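PDB 1N1Q: DNA protection during starvation protein from Brevibacillus brevis, which probably protects DNA during starvation by binding the chromosome and by oxidising iron(II) with hydrogen peroxide, storing the product as a mineral inside a hollow dodecamer. Local coordinates for residues A[45-48]-A[49-53]; A[27-30]-A[31-35]; A[90-93]-A[94-97]; A[56-59]-A[60-64]; A[121-124]-A[125-128]. All coordinates share one frame; numbering follows the deposited sequence.

Contact 1 (A[45-48]-A[49-53]); sequences KFEE and LYTEA
The carbonyl oxygen of E47 is gripped twice by T51, which gives it both its backbone N-H, with N at 2.9 Å from E47 O, and its hydroxyl, with OG1 at 2.7 Å from E47 O. The donors arrive from opposite faces of the carbonyl plane, OG1 standing 40° out of it. A chi1 of -63° sets OG1 beside the backbone N of T51 and turns the hydroxyl back along the helix. E47 serves Y50 too: its CA lies over one face of the phenol, 3.6 Å from the ring centroid, a CH-pi contact, while its CG comes within 3.7 Å of Y50 OH. Y50 belongs to the pocket of the mu-oxo-diiron group, which it touches, and packs on D58 of a second subunit. K45 NZ forms a salt bridge with E48 OE1 at 2.8 Å, on the syn side but 30° out of the carboxylate plane. The other oxygen, E48 OE2, is 4.1 Å from E52 OE2, a like-charged pair; E52 OE1 is hydrogen-bonded to H140. All of this lies within helix 39-66 of the ferritin-like bundle, where F46 and Y50 pack on helix 4-33, F46 also on helix 93-120, and E48 and L49 on helix 124-148.

Contact 2 (A[27-30]-A[31-35]); sequences LHNF and HWNVN. With FEO (mu-oxo-diiron), chain F.
Helical i to i+4 bonds join H31 N to L27 O (2.8 Å), W32 N to H28 O and N33 N to N29 O, and V34 N still bonds to F30 O although the backbone of V34 has turned out of the helix. The indole of W32 folds back over the preceding turn. H28 CB sits over the face of the six-membered ring of W32, 3.7 Å from the centroid and 14° off the normal, a CH-pi contact, and H28 O lies above the same ring system, 3.1 Å from W32 CG. The imidazole of H28 meets the indole obliquely, and W32 NE1 donates to D58 OD1 of the second subunit. Further round, N33 ND2 donates to N29 OD1 at 2.9 Å. This bond lies in the amide plane of N33 but meets N29 from above, 65° out of its carbonyl plane. H31 goes a different way: with CG anti to the backbone N (chi1 173°) its ring leaves the helix and brings NE2 to 2.2 Å from FE1 of the mu-oxo-diiron group. Its ND1 is hydrogen-bonded to H43 O, which fixes the ring's rotation, while Y50 meets it edge-to-face and H43 stacks on it. D58 and E62 of the second subunit also bind FE1. Such a site needs two chains, and the chemistry implies an iron centre that dimerisation completes, in keeping with the ferroxidase centres at the twofold interfaces.

Contact 3 (A[90-93]-A[94-97]); sequences GESA and AEMV
The extended side chain of E95 runs back alongside S92, and its CB, CG, CD and OE1 meet that residue in turn. CB of E95 lies 3.5 Å from S92 OG, and CG comes closer, at 3.1 Å from the same S92 OG. CD passes alongside, and OE1 ends the run by accepting from S92 N at 3.0 Å, on its anti side and 15° out of the carboxylate plane. The direction is set by a chi1 of -63°, which keeps CG beside the backbone N of E95 and lets the chain reach back to the N-cap residue. In exchange, S92 OG accepts from E95 N (3.2 Å, angle at the hydrogen 158°). The reciprocal pair is a capping box, with S92 as N-cap of helix 93-120. S92 O meanwhile takes the first regular i to i+4 bond, from M96 N. M96 runs along the other side of the turn, where its CG touches E91 CB at 3.7 Å and its CE reaches 3.5 Å from E91 O; the same side chain also packs on F30 and N33 of helix 4-33. The carboxylate of E91 leads away, to the backbone N atoms of T88 and G89. The chemistry implies that two N-H groups at the helix start, those of S92 and E95, are satisfied by side-chain oxygens; the negative charge of E95 probably also interacts favourably with the positive end of the helix dipole.

Contact 4 (A[56-59]-A[60-64]); sequences HIDT and LAERV. With FEO (mu-oxo-diiron), chain E.
D58 and E62, one helical turn apart, hold the same iron: FE1 of the mu-oxo-diiron group is 2.2 Å from D58 OD2 and 2.1 Å from E62 OE2. D58 OD2 and E62 OE2 are 3.4 Å from each other, a closeness of two acceptors that the metal between them explains. The side chains cross obliquely, their carboxylate planes 59° apart. D58 CG lies anti to the backbone N (chi1 -157°) and E62 CG beside its own (chi1 -74°), which makes the two groups converge on the iron. The other oxygen of D58, OD1, stays farther from the metal, at 2.7 Å from FE1, and accepts from W32 NE1 of the second subunit; with both oxygens partnered, the rotation of this carboxylate is held. Spacing two acidic ligands by four residues on helix 39-66 of the ferritin-like bundle is how this chain supplies its share of an intersubunit ferroxidase centre; H31 of the second subunit is the third protein ligand of FE1. The second iron, FE2, binds water 2 at 2.2 Å, and that water also donates to the bridging oxygen of the group. Beneath the site E62 N bonds to D58 O at 3.0 Å. R63 leads away from the iron, with NH2 in a salt bridge to D123 OD1.

Contact 5 (A[121-124]-A[125-128]); sequences ADDE and ATAD
The carboxylate of D123 and the side chain of T126 cross obliquely, with the threonine placed above the carboxylate plane rather than in it. T126 OG1 donates to D123 OD2 at 2.6 Å, standing 44° out of that plane, and T126 N reaches the other oxygen, D123 OD1, at 3.1 Å from 56° out of it. One residue therefore serves both carboxylate oxygens, which holds the group against rotation about its CB-CG bond. A chi1 of -175° at D123 puts CG anti to the backbone N and directs it toward the first turn of the helix; at T126, OG1 beside the backbone N lets hydroxyl and N-H face the same partner. D123 is thus the N-cap of helix 124-148. Just before it, D122, with positive phi, is the C-prime residue of a Schellman motif that ends helix 93-120; one helix closes and the next opens with three residues between them. D123 O accepts from A127 N at 3.2 Å and weakly from T126 N. A125 N donates to water 3 at 2.8 Å, which donates weakly to D123 OD1. R63 of helix 39-66 lies against the cap, and T126 packs on V9 and L13 of helix 4-33.

Along the chain the order is contact 2, contact 1, contact 4, contact 3, contact 5. Contact 2 ends helix 4-33, contacts 1 and 4 share helix 39-66 with centres 17 Å apart, and contacts 3 and 5 start helices 93-120 and 124-148. Contacts 1, 2 and 3 cluster at one end of the bundle: contacts 2 and 3 are 9 Å apart between centres, and F46 and F30 both touch M96. Contacts 4 and 5, 14 Å apart, lie together far from contact 3. Contacts 2 and 4 have centres 25 Å apart and serve different iron groups, so each chain contributes to two ferroxidase centres, each shared with a partner subunit.

Contact 1 (A[45-48]-A[49-53])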
loop_
_atom_site.group_PDB
_atom_site.type_symbol
_atom_site.label_atom_id
_atom_site.label_comp_id
_atom_site.label_asym_id
_atom_site.label_seq_id
_atom_site.Cartn_x
_atom_site.Cartn_y
_atom_site.Cartn_z
ATOM N N LYS A 45 0.914 16.684 22.664
ATOM C CA LYS A 45 1.249 18.015 22.162
ATOM C C LYS A 45 2.417 17.961 21.182
ATOM O O LYS A 45 2.377 18.549 20.099
ATOM C CB LYS A 45 1.636 18.947 23.313
ATOM C CG LYS A 45 1.695 20.410 22.897
ATOM C CD LYS A 45 0.283 20.977 22.856
ATOM C CE LYS A 45 0.002 21.732 21.581
ATOM N NZ LYS A 45 -1.411 22.198 21.576
ATOM N N PHE A 46 3.470 17.257 21.576
ATOM C CA PHE A 46 4.645 17.141 20.730
ATOM C C PHE A 46 4.352 16.446 19.398
ATOM O O PHE A 46 4.984 16.757 18.387
ATOM C CB PHE A 46 5.761 16.442 21.509
ATOM C CG PHE A 46 6.290 17.263 22.672
ATOM C CD1 PHE A 46 6.605 16.664 23.886
ATOM C CD2 PHE A 46 6.459 18.637 22.548
ATOM C CE1 PHE A 46 7.080 17.420 24.957
ATOM C CE2 PHE A 46 6.934 19.403 23.613
ATOM C CZ PHE A 46 7.244 18.796 24.822
ATOM N N GLU A 47 3.396 15.520 19.381
ATOM C CA GLU A 47 3.043 14.862 18.120
ATOM C C GLU A 47 2.358 15.904 17.228
ATOM O O GLU A 47 2.632 15.995 16.035
ATOM C CB GLU A 47 2.091 13.679 18.329
ATOM C CG GLU A 47 1.423 13.247 17.013
ATOM C CD GLU A 47 0.535 12.024 17.146
ATOM O OE1 GLU A 47 -0.035 11.803 18.232
ATOM O OE2 GLU A 47 0.395 11.288 16.149
ATOM N N GLU A 48 1.459 16.679 17.825
ATOM C CA GLU A 48 0.747 17.729 17.110
ATOM C C GLU A 48 1.770 18.659 16.452
ATOM O O GLU A 48 1.637 19.033 15.282
ATOM C CB GLU A 48 -0.111 18.538 18.091
ATOM C CG GLU A 48 -0.839 19.732 17.470
ATOM C CD GLU A 48 -1.436 20.670 18.519
ATOM O OE1 GLU A 48 -1.714 20.217 19.653
ATOM O OE2 GLU A 48 -1.644 21.860 18.207
ATOM N N LEU A 49 2.800 19.016 17.215
ATOM C CA LEU A 49 3.838 19.914 16.722
ATOM C C LEU A 49 4.754 19.306 15.656
ATOM O O LEU A 49 5.098 19.985 14.691
ATOM C CB LEU A 49 4.662 20.465 17.899
ATOM C CG LEU A 49 3.863 21.338 18.886
ATOM C CD1 LEU A 49 4.751 21.782 20.038
ATOM C CD2 LEU A 49 3.287 22.550 18.156
ATOM N N TYR A 50 5.163 18.047 15.797
ATOM C CA TYR A 50 6.019 17.511 14.744
ATOM C C TYR A 50 5.199 17.252 13.484
ATOM O O TYR A 50 5.727 17.281 12.373
ATOM C CB TYR A 50 6.822 16.265 15.197
ATOM C CG TYR A 50 6.089 14.961 15.478
ATOM C CD1 TYR A 50 5.367 14.295 14.484
ATOM C CD2 TYR A 50 6.226 14.332 16.718
ATOM C CE1 TYR A 50 4.806 13.032 14.723
ATOM C CE2 TYR A 50 5.675 13.079 16.963
ATOM C CZ TYR A 50 4.973 12.434 15.967
ATOM O OH TYR A 50 4.452 11.186 16.223
ATOM N N THR A 51 3.900 17.033 13.651
ATOM C CA THR A 51 3.031 16.822 12.499
ATOM C C THR A 51 2.985 18.141 11.730
ATOM O O THR A 51 3.031 18.158 10.503
ATOM C CB THR A 51 1.611 16.414 12.936
ATOM O OG1 THR A 51 1.673 15.158 13.631
ATOM C CG2 THR A 51 0.697 16.282 11.723
ATOM N N GLU A 52 2.910 19.252 12.458
ATOM C CA GLU A 52 2.907 20.563 11.819
ATOM C C GLU A 52 4.280 20.797 11.182
ATOM O O GLU A 52 4.382 21.368 10.094
ATOM C CB GLU A 52 2.595 21.677 12.836
ATOM C CG GLU A 52 1.104 21.828 13.136
ATOM C CD GLU A 52 0.793 22.948 14.105
ATOM O OE1 GLU A 52 1.712 23.706 14.478
ATOM O OE2 GLU A 52 -0.386 23.079 14.497
ATOM N N ALA A 53 5.333 20.341 11.858
ATOM C CA ALA A 53 6.696 20.494 11.352
ATOM C C ALA A 53 6.805 19.838 9.984
ATOM O O ALA A 53 7.360 20.414 9.039
ATOM C CB ALA A 53 7.689 19.852 12.316
#

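Contact 2 (A[27-30]-A[31-35])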
loop_
_atom_site.group_PDB
_atom_site.type_symbol
_atom_site.label_atom_id
_atom_site.label_comp_id
_atom_site.label_asym_id
_atom_site.label_seq_id
_atom_site.Cartn_x
_atom_site.Cartn_y
_atom_site.Cartn_z
ATOM N N LEU A 27 11.213 17.469 18.072
ATOM C CA LEU A 27 9.881 17.303 18.633
ATOM C C LEU A 27 9.576 15.820 18.865
ATOM O O LEU A 27 8.854 15.460 19.800
ATOM C CB LEU A 27 8.852 17.945 17.709
ATOM C CG LEU A 27 8.994 19.475 17.688
ATOM C CD1 LEU A 27 8.215 20.065 16.527
ATOM C CD2 LEU A 27 8.502 20.050 19.025
ATOM N N HIS A 28 10.132 14.964 18.013
ATOM C CA HIS A 28 9.969 13.517 18.166
ATOM C C HIS A 28 10.724 13.133 19.430
ATOM O O HIS A 28 10.267 12.313 20.220
ATOM C CB HIS A 28 10.571 12.770 16.964
ATOM C CG HIS A 28 9.579 12.463 15.885
ATOM N ND1 HIS A 28 8.733 11.376 15.936
ATOM C CD2 HIS A 28 9.294 13.105 14.726
ATOM C CE1 HIS A 28 7.974 11.357 14.855
ATOM N NE2 HIS A 28 8.294 12.395 14.105
ATOM N N ASN A 29 11.885 13.752 19.617
ATOM C CA ASN A 29 12.719 13.487 20.789
ATOM C C ASN A 29 11.919 13.740 22.059
ATOM O O ASN A 29 11.878 12.905 22.955
ATOM C CB ASN A 29 13.962 14.384 20.772
ATOM C CG ASN A 29 14.942 14.049 21.883
ATOM O OD1 ASN A 29 14.593 14.073 23.063
ATOM N ND2 ASN A 29 16.182 13.740 21.508
ATOM N N PHE A 30 11.271 14.895 22.123
ATOM C CA PHE A 30 10.465 15.261 23.277
ATOM C C PHE A 30 9.225 14.366 23.391
ATOM O O PHE A 30 8.811 13.979 24.494
ATOM C CB PHE A 30 10.069 16.738 23.175
ATOM C CG PHE A 30 11.241 17.689 23.263
ATOM C CD1 PHE A 30 11.081 19.049 23.010
ATOM C CD2 PHE A 30 12.507 17.223 23.611
ATOM C CE1 PHE A 30 12.162 19.932 23.101
ATOM C CE2 PHE A 30 13.593 18.094 23.707
ATOM C CZ PHE A 30 13.420 19.453 23.452
ATOM N N HIS A 31 8.646 14.032 22.241
ATOM C CA HIS A 31 7.467 13.167 22.171
ATOM C C HIS A 31 7.798 11.827 22.827
ATOM O O HIS A 31 7.006 11.272 23.591
ATOM C CB HIS A 31 7.113 12.960 20.696
ATOM C CG HIS A 31 6.024 11.960 20.445
ATOM N ND1 HIS A 31 4.691 12.225 20.680
ATOM C CD2 HIS A 31 6.070 10.716 19.911
ATOM C CE1 HIS A 31 3.964 11.191 20.296
ATOM N NE2 HIS A 31 4.776 10.261 19.826
ATOM N N TRP A 32 8.997 11.334 22.534
ATOM C CA TRP A 32 9.466 10.054 23.049
ATOM C C TRP A 32 9.976 10.050 24.489
ATOM O O TRP A 32 9.623 9.187 25.279
ATOM C CB TRP A 32 10.595 9.507 22.168
ATOM C CG TRP A 32 10.211 9.247 20.744
ATOM C CD1 TRP A 32 9.009 8.779 20.295
ATOM C CD2 TRP A 32 11.045 9.392 19.585
ATOM N NE1 TRP A 32 9.038 8.625 18.933
ATOM C CE2 TRP A 32 10.276 8.993 18.468
ATOM C CE3 TRP A 32 12.366 9.820 19.382
ATOM C CZ2 TRP A 32 10.784 9.006 17.160
ATOM C CZ3 TRP A 32 12.873 9.838 18.081
ATOM C CH2 TRP A 32 12.080 9.432 16.986
ATOM N N ASN A 33 10.807 11.026 24.825
ATOM C CA ASN A 33 11.429 11.078 26.141
ATOM C C ASN A 33 10.736 11.814 27.281
ATOM O O ASN A 33 11.179 11.712 28.432
ATOM C CB ASN A 33 12.857 11.612 25.994
ATOM C CG ASN A 33 13.708 10.739 25.095
ATOM O OD1 ASN A 33 13.830 9.536 25.317
ATOM N ND2 ASN A 33 14.301 11.339 24.074
ATOM N N VAL A 34 9.659 12.538 26.993
ATOM C CA VAL A 34 8.970 13.247 28.060
ATOM C C VAL A 34 8.439 12.232 29.077
ATOM O O VAL A 34 8.139 11.091 28.731
ATOM C CB VAL A 34 7.788 14.080 27.511
ATOM C CG1 VAL A 34 6.698 13.157 26.958
ATOM C CG2 VAL A 34 7.221 14.977 28.610
ATOM N N ASN A 35 8.355 12.641 30.335
ATOM C CA ASN A 35 7.833 11.782 31.389
ATOM C C ASN A 35 7.280 12.663 32.508
ATOM O O ASN A 35 7.374 13.890 32.446
ATOM C CB ASN A 35 8.910 10.830 31.939
ATOM C CG ASN A 35 10.040 11.554 32.651
ATOM O OD1 ASN A 35 9.853 12.630 33.209
ATOM N ND2 ASN A 35 11.224 10.949 32.643
HETATM FE FE1 FEO F . 4.491 8.341 18.830
HETATM FE FE2 FEO F . 1.703 6.906 19.913
HETATM O O FEO F . 2.531 8.374 18.758
HETATM O O HOH W 1 2.563 6.269 21.789
#

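Contact 3 (A[90-93]-A[94-97])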
loop_
_atom_site.group_PDB
_atom_site.type_symbol
_atom_site.label_atom_id
_atom_site.label_comp_id
_atom_site.label_asym_id
_atom_site.label_seq_id
_atom_site.Cartn_x
_atom_site.Cartn_y
_atom_site.Cartn_z
ATOM N N GLY A 90 18.575 14.941 27.910
ATOM C CA GLY A 90 18.251 14.918 29.325
ATOM C C GLY A 90 17.262 15.980 29.794
ATOM O O GLY A 90 17.175 16.247 30.995
ATOM N N GLU A 91 16.509 16.584 28.877
ATOM C CA GLU A 91 15.545 17.606 29.276
ATOM C C GLU A 91 14.400 17.047 30.112
ATOM O O GLU A 91 13.888 15.969 29.844
ATOM C CB GLU A 91 14.933 18.301 28.056
ATOM C CG GLU A 91 15.914 19.092 27.210
ATOM C CD GLU A 91 16.515 18.268 26.103
ATOM O OE1 GLU A 91 16.567 17.030 26.236
ATOM O OE2 GLU A 91 16.942 18.858 25.094
ATOM N N SER A 92 14.004 17.798 31.130
ATOM C CA SER A 92 12.875 17.413 31.968
ATOM C C SER A 92 11.657 17.858 31.160
ATOM O O SER A 92 11.797 18.583 30.184
ATOM C CB SER A 92 12.907 18.165 33.300
ATOM O OG SER A 92 12.674 19.545 33.097
ATOM N N ALA A 93 10.466 17.441 31.570
ATOM C CA ALA A 93 9.250 17.822 30.852
ATOM C C ALA A 93 9.137 19.340 30.715
ATOM O O ALA A 93 8.865 19.861 29.628
ATOM C CB ALA A 93 8.023 17.274 31.568
ATOM N N ALA A 94 9.371 20.049 31.814
ATOM C CA ALA A 94 9.293 21.506 31.797
ATOM C C ALA A 94 10.349 22.125 30.888
ATOM O O ALA A 94 10.080 23.100 30.189
ATOM C CB ALA A 94 9.433 22.053 33.215
ATOM N N GLU A 95 11.548 21.553 30.897
ATOM C CA GLU A 95 12.624 22.074 30.059
ATOM C C GLU A 95 12.316 21.841 28.580
ATOM O O GLU A 95 12.734 22.622 27.724
ATOM C CB GLU A 95 13.961 21.442 30.456
ATOM C CG GLU A 95 14.375 21.796 31.883
ATOM C CD GLU A 95 15.683 21.151 32.306
ATOM O OE1 GLU A 95 15.894 19.966 31.984
ATOM O OE2 GLU A 95 16.493 21.826 32.976
ATOM N N MET A 96 11.573 20.776 28.283
ATOM C CA MET A 96 11.186 20.494 26.902
ATOM C C MET A 96 10.241 21.594 26.425
ATOM O O MET A 96 10.426 22.158 25.343
ATOM C CB MET A 96 10.477 19.141 26.790
ATOM C CG MET A 96 11.377 17.948 26.995
ATOM S SD MET A 96 10.477 16.399 26.851
ATOM C CE MET A 96 11.763 15.234 27.202
ATOM N N VAL A 97 9.222 21.889 27.228
ATOM C CA VAL A 97 8.261 22.932 26.875
ATOM C C VAL A 97 8.999 24.260 26.748
ATOM O O VAL A 97 8.821 24.998 25.777
ATOM C CB VAL A 97 7.161 23.069 27.954
ATOM C CG1 VAL A 97 6.219 24.208 27.604
ATOM C CG2 VAL A 97 6.392 21.758 28.071
#

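Contact 4 (A[56-59]-A[60-64])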
loop_
_atom_site.group_PDB
_atom_site.type_symbol
_atom_site.label_atom_id
_atom_site.label_comp_id
_atom_site.label_asym_id
_atom_site.label_seq_id
_atom_site.Cartn_x
_atom_site.Cartn_y
_atom_site.Cartn_z
ATOM N N HIS A 56 5.351 22.070 7.429
ATOM C CA HIS A 56 6.166 23.238 7.116
ATOM C C HIS A 56 7.315 22.838 6.189
ATOM O O HIS A 56 7.628 23.556 5.237
ATOM C CB HIS A 56 6.738 23.870 8.392
ATOM C CG HIS A 56 5.693 24.344 9.358
ATOM N ND1 HIS A 56 4.557 25.016 8.960
ATOM C CD2 HIS A 56 5.629 24.271 10.710
ATOM C CE1 HIS A 56 3.839 25.335 10.023
ATOM N NE2 HIS A 56 4.468 24.897 11.097
ATOM N N ILE A 57 7.940 21.698 6.470
ATOM C CA ILE A 57 9.053 21.229 5.654
ATOM C C ILE A 57 8.671 21.184 4.185
ATOM O O ILE A 57 9.380 21.717 3.329
ATOM C CB ILE A 57 9.495 19.799 6.045
ATOM C CG1 ILE A 57 10.010 19.771 7.484
ATOM C CG2 ILE A 57 10.575 19.297 5.063
ATOM C CD1 ILE A 57 11.322 20.457 7.631
ATOM N N ASP A 58 7.549 20.533 3.900
ATOM C CA ASP A 58 7.086 20.383 2.530
ATOM C C ASP A 58 6.653 21.692 1.872
ATOM O O ASP A 58 7.012 21.954 0.726
ATOM C CB ASP A 58 5.941 19.367 2.470
ATOM C CG ASP A 58 5.785 18.740 1.088
ATOM O OD1 ASP A 58 6.796 18.298 0.521
ATOM O OD2 ASP A 58 4.648 18.679 0.580
ATOM N N THR A 59 5.895 22.520 2.585
ATOM C CA THR A 59 5.443 23.787 2.007
ATOM C C THR A 59 6.619 24.724 1.736
ATOM O O THR A 59 6.686 25.350 0.675
ATOM C CB THR A 59 4.436 24.524 2.920
ATOM O OG1 THR A 59 5.083 24.878 4.148
ATOM C CG2 THR A 59 3.246 23.648 3.215
ATOM N N LEU A 60 7.538 24.818 2.695
ATOM C CA LEU A 60 8.712 25.677 2.546
ATOM C C LEU A 60 9.580 25.227 1.369
ATOM O O LEU A 60 9.942 26.032 0.508
ATOM C CB LEU A 60 9.539 25.680 3.843
ATOM C CG LEU A 60 8.915 26.437 5.027
ATOM C CD1 LEU A 60 9.702 26.164 6.297
ATOM C CD2 LEU A 60 8.883 27.927 4.713
ATOM N N ALA A 61 9.905 23.940 1.325
ATOM C CA ALA A 61 10.731 23.409 0.247
ATOM C C ALA A 61 10.071 23.598 -1.118
ATOM O O ALA A 61 10.724 23.939 -2.100
ATOM C CB ALA A 61 11.009 21.937 0.488
ATOM N N GLU A 62 8.767 23.376 -1.184
ATOM C CA GLU A 62 8.074 23.533 -2.451
ATOM C C GLU A 62 7.932 24.982 -2.881
ATOM O O GLU A 62 7.833 25.262 -4.075
ATOM C CB GLU A 62 6.728 22.802 -2.407
ATOM C CG GLU A 62 6.960 21.301 -2.485
ATOM C CD GLU A 62 5.709 20.465 -2.400
ATOM O OE1 GLU A 62 4.622 21.015 -2.137
ATOM O OE2 GLU A 62 5.829 19.238 -2.589
ATOM N N ARG A 63 7.954 25.899 -1.919
ATOM C CA ARG A 63 7.891 27.315 -2.253
ATOM C C ARG A 63 9.256 27.652 -2.870
ATOM O O ARG A 63 9.345 28.432 -3.822
ATOM C CB ARG A 63 7.622 28.165 -1.001
ATOM C CG ARG A 63 7.539 29.667 -1.269
ATOM C CD ARG A 63 6.460 29.996 -2.301
ATOM N NE ARG A 63 6.595 31.359 -2.811
ATOM C CZ ARG A 63 6.052 31.789 -3.944
ATOM N NH1 ARG A 63 5.327 30.967 -4.690
ATOM N NH2 ARG A 63 6.263 33.032 -4.345
ATOM N N VAL A 64 10.320 27.055 -2.330
ATOM C CA VAL A 64 11.665 27.278 -2.865
ATOM C C VAL A 64 11.669 26.864 -4.335
ATOM O O VAL A 64 12.144 27.593 -5.203
ATOM C CB VAL A 64 12.731 26.436 -2.114
ATOM C CG1 VAL A 64 14.047 26.428 -2.899
ATOM C CG2 VAL A 64 12.958 27.001 -0.715
HETATM FE FE1 FEO E . 4.943 17.761 -1.437
HETATM FE FE2 FEO E . 2.058 18.576 -2.915
HETATM O O FEO E . 3.115 17.366 -1.766
HETATM O O HOH W 2 2.060 17.376 -4.746
#

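Contact 5 (A[121-124]-A[125-128])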
loop_
_atom_site.group_PDB
_atom_site.type_symbol
_atom_site.label_atom_id
_atom_site.label_comp_id
_atom_site.label_asym_id
_atom_site.label_seq_id
_atom_site.Cartn_x
_atom_site.Cartn_y
_atom_site.Cartn_z
ATOM N N ALA A 121 11.939 42.001 -2.120
ATOM C CA ALA A 121 12.204 41.389 -3.411
ATOM C C ALA A 121 10.879 41.258 -4.152
ATOM O O ALA A 121 10.794 40.591 -5.176
ATOM C CB ALA A 121 12.837 40.019 -3.225
ATOM N N ASP A 122 9.853 41.908 -3.614
ATOM C CA ASP A 122 8.517 41.862 -4.185
ATOM C C ASP A 122 8.025 40.420 -4.306
ATOM O O ASP A 122 7.358 40.053 -5.276
ATOM C CB ASP A 122 8.486 42.555 -5.549
ATOM C CG ASP A 122 8.730 44.058 -5.446
ATOM O OD1 ASP A 122 8.199 44.680 -4.505
ATOM O OD2 ASP A 122 9.452 44.609 -6.301
ATOM N N ASP A 123 8.370 39.601 -3.318
ATOM C CA ASP A 123 7.936 38.211 -3.295
ATOM C C ASP A 123 6.946 38.098 -2.132
ATOM O O ASP A 123 7.256 37.527 -1.080
ATOM C CB ASP A 123 9.123 37.271 -3.079
ATOM C CG ASP A 123 8.722 35.804 -3.161
ATOM O OD1 ASP A 123 7.502 35.535 -3.252
ATOM O OD2 ASP A 123 9.612 34.932 -3.126
ATOM N N GLU A 124 5.763 38.666 -2.340
ATOM C CA GLU A 124 4.704 38.680 -1.341
ATOM C C GLU A 124 4.176 37.291 -1.004
ATOM O O GLU A 124 3.802 37.028 0.141
ATOM C CB GLU A 124 3.548 39.539 -1.834
ATOM C CG GLU A 124 3.094 40.620 -0.871
ATOM C CD GLU A 124 4.118 41.730 -0.708
ATOM O OE1 GLU A 124 4.802 42.062 -1.706
ATOM O OE2 GLU A 124 4.225 42.279 0.412
ATOM N N ALA A 125 4.141 36.406 -1.996
ATOM C CA ALA A 125 3.655 35.041 -1.779
ATOM C C ALA A 125 4.530 34.352 -0.742
ATOM O O ALA A 125 4.029 33.633 0.132
ATOM C CB ALA A 125 3.680 34.260 -3.085
ATOM N N THR A 126 5.839 34.563 -0.835
ATOM C CA THR A 126 6.746 33.954 0.124
ATOM C C THR A 126 6.527 34.575 1.503
ATOM O O THR A 126 6.452 33.865 2.508
ATOM C CB THR A 126 8.212 34.143 -0.291
ATOM O OG1 THR A 126 8.484 33.329 -1.439
ATOM C CG2 THR A 126 9.150 33.764 0.853
ATOM N N ALA A 127 6.418 35.900 1.542
ATOM C CA ALA A 127 6.200 36.603 2.796
ATOM C C ALA A 127 4.933 36.094 3.476
ATOM O O ALA A 127 4.923 35.867 4.690
ATOM C CB ALA A 127 6.090 38.111 2.551
ATOM N N ASP A 128 3.872 35.914 2.693
ATOM C CA ASP A 128 2.606 35.445 3.235
ATOM C C ASP A 128 2.703 34.053 3.859
ATOM O O ASP A 128 2.153 33.814 4.937
ATOM C CB ASP A 128 1.536 35.446 2.146
ATOM C CG ASP A 128 0.144 35.186 2.702
ATOM O OD1 ASP A 128 -0.358 36.041 3.455
ATOM O OD2 ASP A 128 -0.431 34.122 2.397
HETATM O O HOH W 3 4.681 36.549 -4.761
#